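Local coordinates for cleavage stimulation factor 77 (Encephalitozoon cuniculi, PDB 2UY1), which probably binds mRNA as an all-helical HAT-repeat (half-a-TPR) scaffold of the complex that cleaves pre-mRNA 3' ends for polyadenylation, at residues L52-V57 / F68-F73; A16-A21 / N46-M51. All blocks are in the same frame, centred on the assembly; numbering follows the deposited sequence.

Contact 1. Residues L52-V57 / F68-F73. Unlike the reference sequence in segment 68-73: Phe68 (reference Tyr).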
loop_
_atom_site.group_PDB
_atom_site.type_symbol
_atom_site.label_atom_id
_atom_site.label_comp_id
_atom_site.label_asym_id
_atom_site.label_seq_id
_atom_site.Cartn_x
_atom_site.Cartn_y
_atom_site.Cartn_z
ATOM N N LEU B 52 27.497 -34.756 -35.237
ATOM C CA LEU B 52 26.892 -35.687 -36.168
ATOM C C LEU B 52 27.325 -35.431 -37.604
ATOM O O LEU B 52 27.426 -36.371 -38.411
ATOM C CB LEU B 52 25.358 -35.625 -36.040
ATOM C CG LEU B 52 24.904 -36.563 -34.913
ATOM C CD1 LEU B 52 23.724 -35.963 -34.115
ATOM C CD2 LEU B 52 24.588 -37.966 -35.485
ATOM N N TYR B 53 27.566 -34.158 -37.920
ATOM C CA TYR B 53 28.155 -33.799 -39.189
ATOM C C TYR B 53 29.519 -34.455 -39.336
ATOM O O TYR B 53 29.854 -34.938 -40.420
ATOM C CB TYR B 53 28.269 -32.290 -39.339
ATOM C CG TYR B 53 28.838 -31.914 -40.671
ATOM C CD1 TYR B 53 28.158 -32.238 -41.854
ATOM C CD2 TYR B 53 30.065 -31.234 -40.764
ATOM C CE1 TYR B 53 28.673 -31.891 -43.089
ATOM C CE2 TYR B 53 30.601 -30.899 -41.991
ATOM C CZ TYR B 53 29.900 -31.228 -43.152
ATOM O OH TYR B 53 30.400 -30.883 -44.376
ATOM N N ILE B 54 30.271 -34.473 -38.228
ATOM C CA ILE B 54 31.562 -35.157 -38.113
ATOM C C ILE B 54 31.399 -36.684 -38.260
ATOM O O ILE B 54 32.076 -37.300 -39.094
ATOM C CB ILE B 54 32.337 -34.787 -36.791
ATOM C CG1 ILE B 54 32.699 -33.292 -36.742
ATOM C CG2 ILE B 54 33.633 -35.605 -36.655
ATOM C CD1 ILE B 54 33.389 -32.893 -35.424
ATOM N N GLU B 55 30.499 -37.287 -37.472
ATOM C CA GLU B 55 30.178 -38.714 -37.636
ATOM C C GLU B 55 29.850 -39.057 -39.117
ATOM O O GLU B 55 30.473 -39.937 -39.690
ATOM C CB GLU B 55 29.066 -39.168 -36.668
ATOM C CG GLU B 55 29.135 -40.650 -36.267
ATOM C CD GLU B 55 27.759 -41.307 -36.112
ATOM O OE1 GLU B 55 26.789 -40.592 -35.731
ATOM O OE2 GLU B 55 27.646 -42.541 -36.382
ATOM N N TYR B 56 28.913 -38.333 -39.730
ATOM C CA TYR B 56 28.642 -38.452 -41.176
ATOM C C TYR B 56 29.866 -38.270 -42.123
ATOM O O TYR B 56 30.124 -39.133 -42.965
ATOM C CB TYR B 56 27.466 -37.576 -41.621
ATOM C CG TYR B 56 27.174 -37.659 -43.114
ATOM C CD1 TYR B 56 26.789 -38.870 -43.700
ATOM C CD2 TYR B 56 27.299 -36.527 -43.945
ATOM C CE1 TYR B 56 26.526 -38.957 -45.071
ATOM C CE2 TYR B 56 27.030 -36.602 -45.308
ATOM C CZ TYR B 56 26.652 -37.822 -45.865
ATOM O OH TYR B 56 26.385 -37.924 -47.201
ATOM N N VAL B 57 30.611 -37.173 -41.993
ATOM C CA VAL B 57 31.792 -36.956 -42.830
ATOM C C VAL B 57 32.827 -38.110 -42.686
ATOM O O VAL B 57 33.503 -38.482 -43.651
ATOM C CB VAL B 57 32.416 -35.545 -42.586
ATOM C CG1 VAL B 57 33.112 -35.481 -41.245
ATOM C CG2 VAL B 57 33.360 -35.146 -43.713
ATOM N N PHE B 68 38.950 -33.553 -40.481
ATOM C CA PHE B 68 39.858 -33.014 -39.460
ATOM C C PHE B 68 40.224 -31.561 -39.786
ATOM O O PHE B 68 40.530 -30.742 -38.890
ATOM C CB PHE B 68 41.100 -33.901 -39.320
ATOM C CG PHE B 68 40.797 -35.339 -38.861
ATOM C CD1 PHE B 68 39.951 -36.184 -39.622
ATOM C CD2 PHE B 68 41.389 -35.860 -37.693
ATOM C CE1 PHE B 68 39.688 -37.514 -39.210
ATOM C CE2 PHE B 68 41.131 -37.192 -37.275
ATOM C CZ PHE B 68 40.279 -38.012 -38.033
ATOM N N GLU B 69 40.192 -31.269 -41.087
ATOM C CA GLU B 69 39.946 -29.937 -41.622
ATOM C C GLU B 69 38.502 -29.564 -41.270
ATOM O O GLU B 69 38.054 -28.423 -41.473
ATOM C CB GLU B 69 40.066 -29.983 -43.148
ATOM C CG GLU B 69 41.301 -30.719 -43.670
ATOM C CD GLU B 69 40.954 -31.812 -44.690
ATOM O OE1 GLU B 69 40.033 -31.605 -45.530
ATOM O OE2 GLU B 69 41.602 -32.888 -44.632
ATOM N N VAL B 70 37.790 -30.571 -40.764
ATOM C CA VAL B 70 36.367 -30.512 -40.426
ATOM C C VAL B 70 36.192 -30.423 -38.899
ATOM O O VAL B 70 35.072 -30.355 -38.406
ATOM C CB VAL B 70 35.572 -31.720 -41.026
ATOM C CG1 VAL B 70 34.155 -31.792 -40.470
ATOM C CG2 VAL B 70 35.502 -31.625 -42.556
ATOM N N TYR B 71 37.304 -30.440 -38.166
ATOM C CA TYR B 71 37.316 -30.057 -36.752
ATOM C C TYR B 71 37.660 -28.594 -36.636
ATOM O O TYR B 71 37.244 -27.925 -35.694
ATOM C CB TYR B 71 38.333 -30.870 -35.960
ATOM C CG TYR B 71 37.847 -32.228 -35.546
ATOM C CD1 TYR B 71 37.300 -32.430 -34.288
ATOM C CD2 TYR B 71 37.917 -33.308 -36.425
ATOM C CE1 TYR B 71 36.852 -33.663 -33.897
ATOM C CE2 TYR B 71 37.475 -34.563 -36.051
ATOM C CZ TYR B 71 36.946 -34.732 -34.782
ATOM O OH TYR B 71 36.509 -35.970 -34.399
ATOM N N GLU B 72 38.453 -28.118 -37.586
ATOM C CA GLU B 72 38.714 -26.687 -37.788
ATOM C C GLU B 72 37.463 -25.916 -38.173
ATOM O O GLU B 72 37.280 -24.817 -37.697
ATOM C CB GLU B 72 39.764 -26.476 -38.891
ATOM C CG GLU B 72 41.130 -27.143 -38.629
ATOM C CD GLU B 72 42.208 -26.665 -39.589
ATOM O OE1 GLU B 72 41.936 -26.617 -40.817
ATOM O OE2 GLU B 72 43.334 -26.354 -39.108
ATOM N N PHE B 73 36.653 -26.485 -39.082
ATOM C CA PHE B 73 35.341 -25.914 -39.510
ATOM C C PHE B 73 34.336 -25.816 -38.348
ATOM O O PHE B 73 33.675 -24.788 -38.197
ATOM C CB PHE B 73 34.797 -26.655 -40.755
ATOM C CG PHE B 73 33.416 -26.207 -41.225
ATOM C CD1 PHE B 73 33.187 -24.907 -41.702
ATOM C CD2 PHE B 73 32.347 -27.131 -41.246
ATOM C CE1 PHE B 73 31.904 -24.490 -42.136
ATOM C CE2 PHE B 73 31.064 -26.746 -41.676
ATOM C CZ PHE B 73 30.843 -25.402 -42.132
#
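Val70 is the bump that Tyr53, Ile54 and Val57 receive: its CG1 methyl points into the hollow between these three side chains on helix 47-57. Val70 CG1 meets Val57 CG1 at 3.9 Å, where the valines lie alongside, running head to tail, and Tyr53 CE2 at 4.0 Å, where the tyrosine ring comes in crosswise. The third wall is looser, with Ile54 CG1 4.3 Å from Val70 CG1. Setting CG1 of Val70 opposite its backbone N (chi1 170°) aims this branch at the hollow.

On one flank Ile54 lies over a face of the Tyr71 ring. Ile54 CD1 sits 4.0 Å from the centroid of the Tyr71 ring, 18° off the normal, a CH-pi contact shifted toward the rim, while Ile54 CG2 reaches the phenolic end, 3.7 Å from Tyr71 OH. The hydroxyl itself is hydrogen-bonded to Glu90 OE2, which helps fix the ring beneath the isoleucine. On the other flank the edge of Phe73 approaches the Tyr53 ring, Phe73 CE2 to Tyr53 CE2 4.2 Å; Phe37 of helix 30-40 meets the same tyrosine edge-to-face.

The segments run nearly antiparallel, at 162° with axes 10.7 Å apart, as successive helices do in an alpha-alpha solenoid such as the HAT domain. Across the seam the joining forces are dispersion and CH-pi packing; the phenol of Tyr71 has a hydrogen-bond partner in Glu90, outside the two segments, so cohesion here rests on shape rather than on polar pairing.

Contact 2. Residues A16-A21 / N46-M51; sequences AIMEHA and NLDLWM
Asn46 and Met18 meet first along the 46-51 segment, the amide lying athwart the methionine chain, with Asn46 ND2 3.9 Å from Met18 CG. This is packing of an amide nitrogen against a methylene. Asn46 stands at the N-cap position of helix 47-57, yet its side chain makes no capping bond. Leu47 sets off from the backbone away from the 16-21 segment and packs on Thr74 and Phe78 of helix 69-78.

Asp48, on the exposed border, is a doubtful neighbour of the methyl end of Met18, since the modelled spacing there is too short to be trusted.

Helices 14-26 and 47-57 run in roughly the same direction here, their segments inclined by 23° with axes 10.0 Å apart, and helix 30-40 comes between them in sequence. Such side-by-side packing of alternate helices is the arrangement of a TPR-like alpha-alpha superhelix, to which the HAT domain belongs.

Leu49 carries the larger part of its segment's contact. Met18 SD lies 3.5 Å from Leu49 CB and 3.7 Å from Leu49 CA, the thioether running back along the leucine against its direction. The sulfur arrives there because CG of Met18 is swung away from the backbone N (chi1 -168°) and the chain then bends at chi2 (47°). Farther out, Leu49 CD1 approaches Ala21 CB at 4.5 Å, a light touch over which helix 30-40 closes: Phe37 packs on the leucine and Leu36 on the alanine. Trp50 leaves the backbone away from the 16-21 segment, its NE1 hydrogen-bonded to Ser44 O and its indole edge-to-face with Phe78 on helix 69-78.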
loop_
_atom_site.group_PDB
_atom_site.type_symbol
_atom_site.label_atom_id
_atom_site.label_comp_id
_atom_site.label_asym_id
_atom_site.label_seq_id
_atom_site.Cartn_x
_atom_site.Cartn_y
_atom_site.Cartn_z
ATOM N N ALA B 16 14.573 -30.519 -32.651
ATOM C CA ALA B 16 13.731 -31.129 -33.666
ATOM C C ALA B 16 14.455 -31.242 -35.019
ATOM O O ALA B 16 14.190 -32.126 -35.821
ATOM C CB ALA B 16 12.465 -30.345 -33.808
ATOM N N ILE B 17 15.353 -30.309 -35.276
ATOM C CA ILE B 17 16.298 -30.428 -36.402
ATOM C C ILE B 17 17.284 -31.580 -36.131
ATOM O O ILE B 17 17.544 -32.397 -36.986
ATOM C CB ILE B 17 17.026 -29.068 -36.597
ATOM C CG1 ILE B 17 15.973 -27.968 -36.820
ATOM C CG2 ILE B 17 18.114 -29.175 -37.690
ATOM C CD1 ILE B 17 16.483 -26.522 -36.684
ATOM N N MET B 18 17.771 -31.643 -34.899
ATOM C CA MET B 18 18.669 -32.679 -34.412
ATOM C C MET B 18 18.117 -34.099 -34.579
ATOM O O MET B 18 18.777 -34.995 -35.131
ATOM C CB MET B 18 18.937 -32.393 -32.930
ATOM C CG MET B 18 20.045 -33.158 -32.322
ATOM S SD MET B 18 21.548 -33.175 -33.313
ATOM C CE MET B 18 22.484 -34.197 -32.184
ATOM N N GLU B 19 16.893 -34.279 -34.106
ATOM C CA GLU B 19 16.205 -35.560 -34.126
ATOM C C GLU B 19 15.851 -35.990 -35.543
ATOM O O GLU B 19 15.951 -37.157 -35.837
ATOM C CB GLU B 19 14.974 -35.517 -33.212
ATOM C CG GLU B 19 15.278 -35.883 -31.726
ATOM C CD GLU B 19 14.257 -35.314 -30.706
ATOM O OE1 GLU B 19 14.595 -35.267 -29.472
ATOM O OE2 GLU B 19 13.126 -34.908 -31.132
ATOM N N HIS B 20 15.458 -35.043 -36.397
ATOM C CA HIS B 20 15.235 -35.276 -37.839
ATOM C C HIS B 20 16.525 -35.715 -38.535
ATOM O O HIS B 20 16.548 -36.772 -39.221
ATOM C CB HIS B 20 14.651 -34.016 -38.486
ATOM C CG HIS B 20 14.335 -34.161 -39.949
ATOM N ND1 HIS B 20 13.675 -35.252 -40.469
ATOM C CD2 HIS B 20 14.555 -33.327 -40.991
ATOM C CE1 HIS B 20 13.520 -35.091 -41.770
ATOM N NE2 HIS B 20 14.066 -33.944 -42.118
ATOM N N ALA B 21 17.606 -34.951 -38.298
ATOM C CA ALA B 21 18.959 -35.276 -38.791
ATOM C C ALA B 21 19.422 -36.677 -38.413
ATOM O O ALA B 21 19.957 -37.412 -39.260
ATOM C CB ALA B 21 20.029 -34.185 -38.359
ATOM N N ASN B 46 24.205 -25.797 -31.949
ATOM C CA ASN B 46 23.991 -27.039 -31.242
ATOM C C ASN B 46 25.158 -27.997 -31.567
ATOM O O ASN B 46 25.302 -28.433 -32.742
ATOM C CB ASN B 46 22.625 -27.613 -31.645
ATOM C CG ASN B 46 22.276 -28.858 -30.900
ATOM O OD1 ASN B 46 22.913 -29.174 -29.913
ATOM N ND2 ASN B 46 21.242 -29.568 -31.356
ATOM N N LEU B 47 26.010 -28.281 -30.559
ATOM C CA LEU B 47 27.250 -29.081 -30.790
ATOM C C LEU B 47 27.023 -30.542 -31.255
ATOM O O LEU B 47 27.631 -31.000 -32.242
ATOM C CB LEU B 47 28.206 -29.019 -29.599
ATOM C CG LEU B 47 29.633 -29.530 -29.896
ATOM C CD1 LEU B 47 30.236 -28.901 -31.200
ATOM C CD2 LEU B 47 30.583 -29.348 -28.702
ATOM N N ASP B 48 26.231 -31.297 -30.523
ATOM C CA ASP B 48 25.537 -32.439 -31.060
ATOM C C ASP B 48 25.067 -31.918 -32.378
ATOM O O ASP B 48 24.535 -30.885 -32.389
ATOM C CB ASP B 48 24.316 -32.718 -30.204
ATOM C CG ASP B 48 24.647 -33.011 -28.770
ATOM O OD1 ASP B 48 25.524 -33.822 -28.516
ATOM O OD2 ASP B 48 23.991 -32.479 -27.881
ATOM N N LEU B 49 25.258 -32.593 -33.486
ATOM C CA LEU B 49 24.786 -32.043 -34.761
ATOM C C LEU B 49 25.888 -31.612 -35.657
ATOM O O LEU B 49 26.008 -32.094 -36.746
ATOM C CB LEU B 49 23.874 -30.856 -34.573
ATOM C CG LEU B 49 23.230 -30.125 -35.720
ATOM C CD1 LEU B 49 22.818 -31.003 -36.847
ATOM C CD2 LEU B 49 22.097 -29.454 -35.197
ATOM N N TRP B 50 26.666 -30.654 -35.190
ATOM C CA TRP B 50 28.022 -30.524 -35.637
ATOM C C TRP B 50 28.736 -31.836 -35.431
ATOM O O TRP B 50 29.318 -32.348 -36.313
ATOM C CB TRP B 50 28.716 -29.330 -34.976
ATOM C CG TRP B 50 28.262 -28.012 -35.525
ATOM C CD1 TRP B 50 27.157 -27.352 -35.193
ATOM C CD2 TRP B 50 28.913 -27.226 -36.516
ATOM N NE1 TRP B 50 27.050 -26.220 -35.904
ATOM C CE2 TRP B 50 28.137 -26.099 -36.712
ATOM C CE3 TRP B 50 30.077 -27.366 -37.250
ATOM C CZ2 TRP B 50 28.479 -25.120 -37.620
ATOM C CZ3 TRP B 50 30.414 -26.407 -38.137
ATOM C CH2 TRP B 50 29.623 -25.300 -38.326
ATOM N N MET B 51 28.617 -32.404 -34.273
ATOM C CA MET B 51 29.292 -33.676 -34.013
ATOM C C MET B 51 28.778 -34.810 -34.908
ATOM O O MET B 51 29.522 -35.704 -35.293
ATOM C CB MET B 51 29.168 -34.049 -32.540
ATOM C CG MET B 51 29.952 -33.130 -31.619
ATOM S SD MET B 51 31.657 -32.821 -32.153
ATOM C CE MET B 51 32.294 -32.159 -30.599
#

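How the contacts relate
Both contacts use helix 47-57: segment 46-51 meets helix 14-26 in contact 2 and segment 52-57 meets helix 69-78 in contact 1, though the two faces overlap. The partners run nearly parallel in contact 2 and nearly antiparallel in contact 1. Each contact is partly buried, with one exposed residue; their centres lie about 29 Å (contact 2) and 38 Å (contact 1) from the chain's centre, so neither is at its middle. The outer contact 1 is nevertheless richer in rings and branched aliphatic groups, whereas contact 2 depends chiefly on one long, unbranched methionine. They adjoin where Trp50 CZ3 packs on Phe73 CE2 at 3.6 Å.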